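Side-chain contacts in protein PML (PDB 6IMQ), which takes part in forming PML nuclear bodies, a process regulated by oligomerization of its B1-box, a zinc-binding B-box module: residues 10-13 with 14-17; 29-32 with 33-36. All blocks are in the same frame, centred on the assembly; numbering follows the deposited sequence.

Contact 1 comes first along the chain, in the loop between strands 3-6 and 21-23; contact 2 follows where strand 28-30, an outer strand of the antiparallel sheet, runs into helix 32-41. Their centres are about 8 Å apart, and each supplies one Cys-x-x-Cys pair to the same zinc ion: Cys12 and Cys15 from 10-17, Cys31 and Cys34 from 29-36. The two also meet directly, with a probable backbone hydrogen bond of 2.8 Å from Thr13 N to Leu29 O. One metal thus ties a loop to a strand-helix junction within the B-box zinc finger, whose second zinc site is built by Cys23, Cys26, His38 and His44.

Contact 1: 10-13 with 14-17; sequences AVCT and RCKE. With ZN (zinc ion), chain H.
The peptide units of Arg14 and Cys15 both turn their N-H toward Cys12 SG. The bond from Arg14 N to Cys12 SG is 3.4 Å long, whereas that from Cys15 N to the same sulfur is weak at 3.6 Å, though nearly straight. This is the pattern of a zinc knuckle, a tight turn in which backbone N-H groups point at the sulfur of the first cysteine of a Cys-x-x-Cys pair. SG of Cys12 lies opposite its own backbone N (chi1 179°), which swings it into the turn and onto the zinc ion at 2.4 Å. Cys15 SG takes a second corner of the tetrahedral site, also 2.4 Å from the zinc ion, and packs against Cys12 CB; it also accepts from Glu17 N at 3.4 Å. The base of the turn is closed by a nearly straight bond, 2.8 Å from Cys12 N to Glu17 O; Val11 CA lies 3.4 Å from Glu17 O, a CA-H...O contact beside that bond. Thr13 OG1 turns away from the turn to bond Leu29 O on strand 28-30, while Cys31 and Cys34 complete the metal site. With N-H dipoles directed at both sulfurs, the turn would be expected to disperse thiolate charge and steady the zinc-bound form.

Contact 2: 29-32 with 33-36; sequences LLCA and KCFE. With ZN (zinc ion), chain H.
Cys31 and Cys34 form a zinc-binding Cys-x-x-Cys turn from strand into helix, whose first cysteine caps helix 32-41; Ala32, Leu30 and Cys31 carry most of the contact. Cys31, at the N-cap, accepts from Cys34 N at its SG, a capping bond of 3.3 Å and 169°. Its sulfur is set between its own backbone N and carbonyl carbon (chi1 73°), a position from which it reaches that amide and the zinc ion together. Cys34 SG, from the first helical turn, takes the metal at 2.3 Å and lies beside Cys31 SG. Alongside, the CG of Lys33 passes close to the Cys31 sulfur. On the backbone, Cys31 O accepts from Phe35 N at 2.7 Å. Leu30 packs against the first helical turn: its CD2 rests on Cys34 CB, while CD1 reaches the edge of the Phe35 ring near its plane, 4.0 Å from CD1 of Phe35. The two side chains cross at about a right angle, and the Phe35 ring stacks with that of Phe21 on strand 21-23. Leu30 thus links the zinc ligand Cys34 to the Phe35-Phe21 pair between helix and sheet, while Cys12 and Cys15 complete the site. Ala32 contributes mainly its carbonyl. Its O accepts from Glu36 N at 2.8 Å, and from a water that lies 2.7 Å from Ala32 O and also donates to Glu36 OE2.

Contact 1: 10-13 with 14-17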
ATOM      1  N   ALA B  10      -1.993   2.234  14.660  1.00 43.49           N
ATOM      2  CA  ALA B  10      -1.531   3.361  13.867  1.00 39.73           C
ATOM      3  C   ALA B  10      -2.699   4.265  13.504  1.00 37.46           C
ATOM      4  O   ALA B  10      -3.821   3.808  13.270  1.00 35.17           O
ATOM      5  CB  ALA B  10      -0.835   2.874  12.598  1.00 39.54           C
ATOM      6  N   VAL B  11      -2.425   5.564  13.452  1.00 35.50           N
ATOM      7  CA  VAL B  11      -3.477   6.541  13.220  1.00 33.88           C
ATOM      8  C   VAL B  11      -3.107   7.456  12.062  1.00 25.92           C
ATOM      9  O   VAL B  11      -1.931   7.661  11.745  1.00 22.16           O
ATOM     10  CB  VAL B  11      -3.777   7.367  14.493  1.00 39.12           C
ATOM     11  CG1 VAL B  11      -4.404   6.480  15.563  1.00 39.67           C
ATOM     12  CG2 VAL B  11      -2.509   8.022  15.011  1.00 41.27           C
ATOM     13  N   CYS B  12      -4.144   7.987  11.420  1.00 24.22           N
ATOM     14  CA  CYS B  12      -3.988   8.943  10.336  1.00 25.43           C
ATOM     15  C   CYS B  12      -3.139  10.129  10.776  1.00 30.22           C
ATOM     16  O   CYS B  12      -3.266  10.622  11.898  1.00 34.17           O
ATOM     17  CB  CYS B  12      -5.380   9.401   9.896  1.00 25.75           C
ATOM     18  SG  CYS B  12      -5.402  10.589   8.583  1.00 21.73           S
ATOM     19  N   THR B  13      -2.259  10.581   9.880  1.00 29.72           N
ATOM     20  CA  THR B  13      -1.391  11.699  10.226  1.00 31.17           C
ATOM     21  C   THR B  13      -2.160  13.009  10.321  1.00 29.19           C
ATOM     22  O   THR B  13      -1.677  13.953  10.957  1.00 27.06           O
ATOM     23  CB  THR B  13      -0.261  11.842   9.205  1.00 38.30           C
ATOM     24  OG1 THR B  13      -0.804  12.078   7.901  1.00 44.05           O
ATOM     25  CG2 THR B  13       0.597  10.578   9.184  1.00 38.38           C
ATOM     26  N   ARG B  14      -3.344  13.075   9.714  1.00 27.76           N
ATOM     27  CA  ARG B  14      -4.146  14.286   9.634  1.00 29.61           C
ATOM     28  C   ARG B  14      -5.179  14.371  10.750  1.00 38.36           C
ATOM     29  O   ARG B  14      -5.256  15.386  11.449  1.00 43.66           O
ATOM     30  CB  ARG B  14      -4.838  14.334   8.270  1.00 28.64           C
ATOM     31  CG  ARG B  14      -5.770  15.505   8.069  1.00 32.65           C
ATOM     32  CD  ARG B  14      -5.995  15.776   6.573  1.00 36.83           C
ATOM     33  NE  ARG B  14      -6.948  16.864   6.385  1.00 38.90           N
ATOM     34  CZ  ARG B  14      -8.171  16.726   5.885  1.00 37.54           C
ATOM     35  NH1 ARG B  14      -8.603  15.542   5.478  1.00 40.07           N
ATOM     36  NH2 ARG B  14      -8.958  17.785   5.778  1.00 32.36           N
ATOM     37  N   CYS B  15      -5.980  13.321  10.924  1.00 39.25           N
ATOM     38  CA  CYS B  15      -7.032  13.288  11.928  1.00 40.95           C
ATOM     39  C   CYS B  15      -6.664  12.267  13.009  1.00 43.13           C
ATOM     40  O   CYS B  15      -5.488  11.918  13.171  1.00 45.20           O
ATOM     41  CB  CYS B  15      -8.369  12.988  11.246  1.00 37.75           C
ATOM     42  SG  CYS B  15      -8.565  11.284  10.658  1.00 36.59           S
ATOM     43  N   LYS B  16      -7.665  11.782  13.740  1.00 42.56           N
ATOM     44  CA  LYS B  16      -7.434  10.836  14.822  1.00 43.25           C
ATOM     45  C   LYS B  16      -7.887   9.421  14.493  1.00 37.36           C
ATOM     46  O   LYS B  16      -7.747   8.527  15.335  1.00 38.64           O
ATOM     47  CB  LYS B  16      -8.141  11.309  16.098  1.00 51.48           C
ATOM     48  CG  LYS B  16      -7.353  12.313  16.943  1.00 57.89           C
ATOM     49  CD  LYS B  16      -7.599  13.747  16.502  1.00 62.33           C
ATOM     50  CE  LYS B  16      -7.229  14.739  17.603  1.00 65.85           C
ATOM     51  NZ  LYS B  16      -7.669  16.126  17.273  1.00 65.55           N
ATOM     52  N   GLU B  17      -8.409   9.189  13.296  1.00 33.14           N
ATOM     53  CA  GLU B  17      -8.957   7.893  12.930  1.00 37.28           C
ATOM     54  C   GLU B  17      -7.847   6.892  12.639  1.00 34.14           C
ATOM     55  O   GLU B  17      -6.692   7.254  12.406  1.00 28.97           O
ATOM     56  CB  GLU B  17      -9.878   8.036  11.718  1.00 50.28           C
ATOM     57  CG  GLU B  17     -11.211   8.728  12.033  1.00 66.83           C
ATOM     58  CD  GLU B  17     -12.269   7.755  12.527  1.00 82.25           C
ATOM     59  OE1 GLU B  17     -12.276   6.596  12.059  1.00 86.66           O
ATOM     60  OE2 GLU B  17     -13.092   8.143  13.382  1.00 88.15           O
TER
HETATM   61 ZN    ZN H 202      -7.745  10.928   8.460  1.00 37.74          ZN

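Contact 2: 29-32 with 33-36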
ATOM      1  N   LEU B  29       0.913   8.042   7.027  1.00 23.70           N
ATOM      2  CA  LEU B  29      -0.255   7.197   7.229  1.00 23.44           C
ATOM      3  C   LEU B  29      -1.537   8.005   7.093  1.00 20.65           C
ATOM      4  O   LEU B  29      -1.621   9.141   7.576  1.00 19.66           O
ATOM      5  CB  LEU B  29      -0.204   6.559   8.615  1.00 26.24           C
ATOM      6  CG  LEU B  29       0.906   5.540   8.878  1.00 27.46           C
ATOM      7  CD1 LEU B  29       1.076   5.317  10.373  1.00 30.47           C
ATOM      8  CD2 LEU B  29       0.574   4.255   8.154  1.00 23.99           C
ATOM      9  N   LEU B  30      -2.547   7.406   6.457  1.00 19.71           N
ATOM     10  CA  LEU B  30      -3.813   8.093   6.255  1.00 22.23           C
ATOM     11  C   LEU B  30      -4.993   7.163   6.493  1.00 22.18           C
ATOM     12  O   LEU B  30      -4.941   5.967   6.190  1.00 21.06           O
ATOM     13  CB  LEU B  30      -3.923   8.668   4.839  1.00 21.57           C
ATOM     14  CG  LEU B  30      -2.899   9.723   4.442  1.00 26.21           C
ATOM     15  CD1 LEU B  30      -2.975   9.965   2.946  1.00 27.61           C
ATOM     16  CD2 LEU B  30      -3.138  11.000   5.214  1.00 29.27           C
ATOM     17  N   CYS B  31      -6.064   7.727   7.051  1.00 23.29           N
ATOM     18  CA  CYS B  31      -7.328   7.011   7.102  1.00 23.90           C
ATOM     19  C   CYS B  31      -7.962   7.008   5.709  1.00 24.07           C
ATOM     20  O   CYS B  31      -7.533   7.726   4.802  1.00 19.02           O
ATOM     21  CB  CYS B  31      -8.272   7.635   8.126  1.00 27.40           C
ATOM     22  SG  CYS B  31      -9.009   9.219   7.671  1.00 27.18           S
ATOM     23  N   ALA B  32      -9.005   6.192   5.544  1.00 27.03           N
ATOM     24  CA  ALA B  32      -9.654   6.078   4.243  1.00 31.55           C
ATOM     25  C   ALA B  32     -10.151   7.438   3.757  1.00 28.91           C
ATOM     26  O   ALA B  32      -9.919   7.824   2.607  1.00 25.73           O
ATOM     27  CB  ALA B  32     -10.806   5.075   4.323  1.00 38.22           C
ATOM     28  N   LYS B  33     -10.834   8.187   4.627  1.00 29.53           N
ATOM     29  CA  LYS B  33     -11.410   9.471   4.230  1.00 33.12           C
ATOM     30  C   LYS B  33     -10.327  10.498   3.904  1.00 24.23           C
ATOM     31  O   LYS B  33     -10.429  11.208   2.897  1.00 21.31           O
ATOM     32  CB  LYS B  33     -12.379   9.930   5.330  1.00 43.59           C
ATOM     33  CG  LYS B  33     -12.017  11.164   6.109  1.00 52.45           C
ATOM     34  CD  LYS B  33     -12.748  12.355   5.538  1.00 60.84           C
ATOM     35  CE  LYS B  33     -11.907  13.565   5.707  1.00 66.38           C
ATOM     36  NZ  LYS B  33     -11.905  14.204   7.030  1.00 70.91           N
ATOM     37  N   CYS B  34      -9.266  10.576   4.712  1.00 23.84           N
ATOM     38  CA  CYS B  34      -8.161  11.449   4.330  1.00 23.14           C
ATOM     39  C   CYS B  34      -7.445  10.914   3.100  1.00 20.33           C
ATOM     40  O   CYS B  34      -6.941  11.698   2.288  1.00 19.93           O
ATOM     41  CB  CYS B  34      -7.198  11.623   5.499  1.00 26.86           C
ATOM     42  SG  CYS B  34      -7.919  12.599   6.862  1.00 30.28           S
ATOM     43  N   PHE B  35      -7.415   9.594   2.923  1.00 21.33           N
ATOM     44  CA  PHE B  35      -6.747   9.052   1.751  1.00 20.89           C
ATOM     45  C   PHE B  35      -7.491   9.407   0.466  1.00 22.90           C
ATOM     46  O   PHE B  35      -6.854   9.741  -0.535  1.00 23.08           O
ATOM     47  CB  PHE B  35      -6.599   7.547   1.866  1.00 19.62           C
ATOM     48  CG  PHE B  35      -5.879   6.947   0.717  1.00 21.90           C
ATOM     49  CD1 PHE B  35      -4.556   7.262   0.483  1.00 25.38           C
ATOM     50  CD2 PHE B  35      -6.527   6.093  -0.142  1.00 26.03           C
ATOM     51  CE1 PHE B  35      -3.885   6.717  -0.582  1.00 31.64           C
ATOM     52  CE2 PHE B  35      -5.869   5.543  -1.209  1.00 32.97           C
ATOM     53  CZ  PHE B  35      -4.536   5.849  -1.429  1.00 34.74           C
ATOM     54  N   GLU B  36      -8.828   9.350   0.465  1.00 23.62           N
ATOM     55  CA  GLU B  36      -9.565   9.727  -0.743  1.00 25.90           C
ATOM     56  C   GLU B  36      -9.270  11.176  -1.134  1.00 23.22           C
ATOM     57  O   GLU B  36      -9.172  11.495  -2.325  1.00 22.59           O
ATOM     58  CB  GLU B  36     -11.067   9.492  -0.547  1.00 36.54           C
ATOM     59  CG  GLU B  36     -11.393   8.080  -0.074  1.00 51.19           C
ATOM     60  CD  GLU B  36     -12.482   7.392  -0.891  1.00 66.01           C
ATOM     61  OE1 GLU B  36     -13.145   8.055  -1.720  1.00 71.54           O
ATOM     62  OE2 GLU B  36     -12.676   6.173  -0.691  1.00 71.45           O
TER
HETATM   63 ZN    ZN H 202      -7.745  10.928   8.460  1.00 37.74          ZN
HETATM   64  O   HOH W   1     -10.441   5.525   1.250  1.00 50.99           O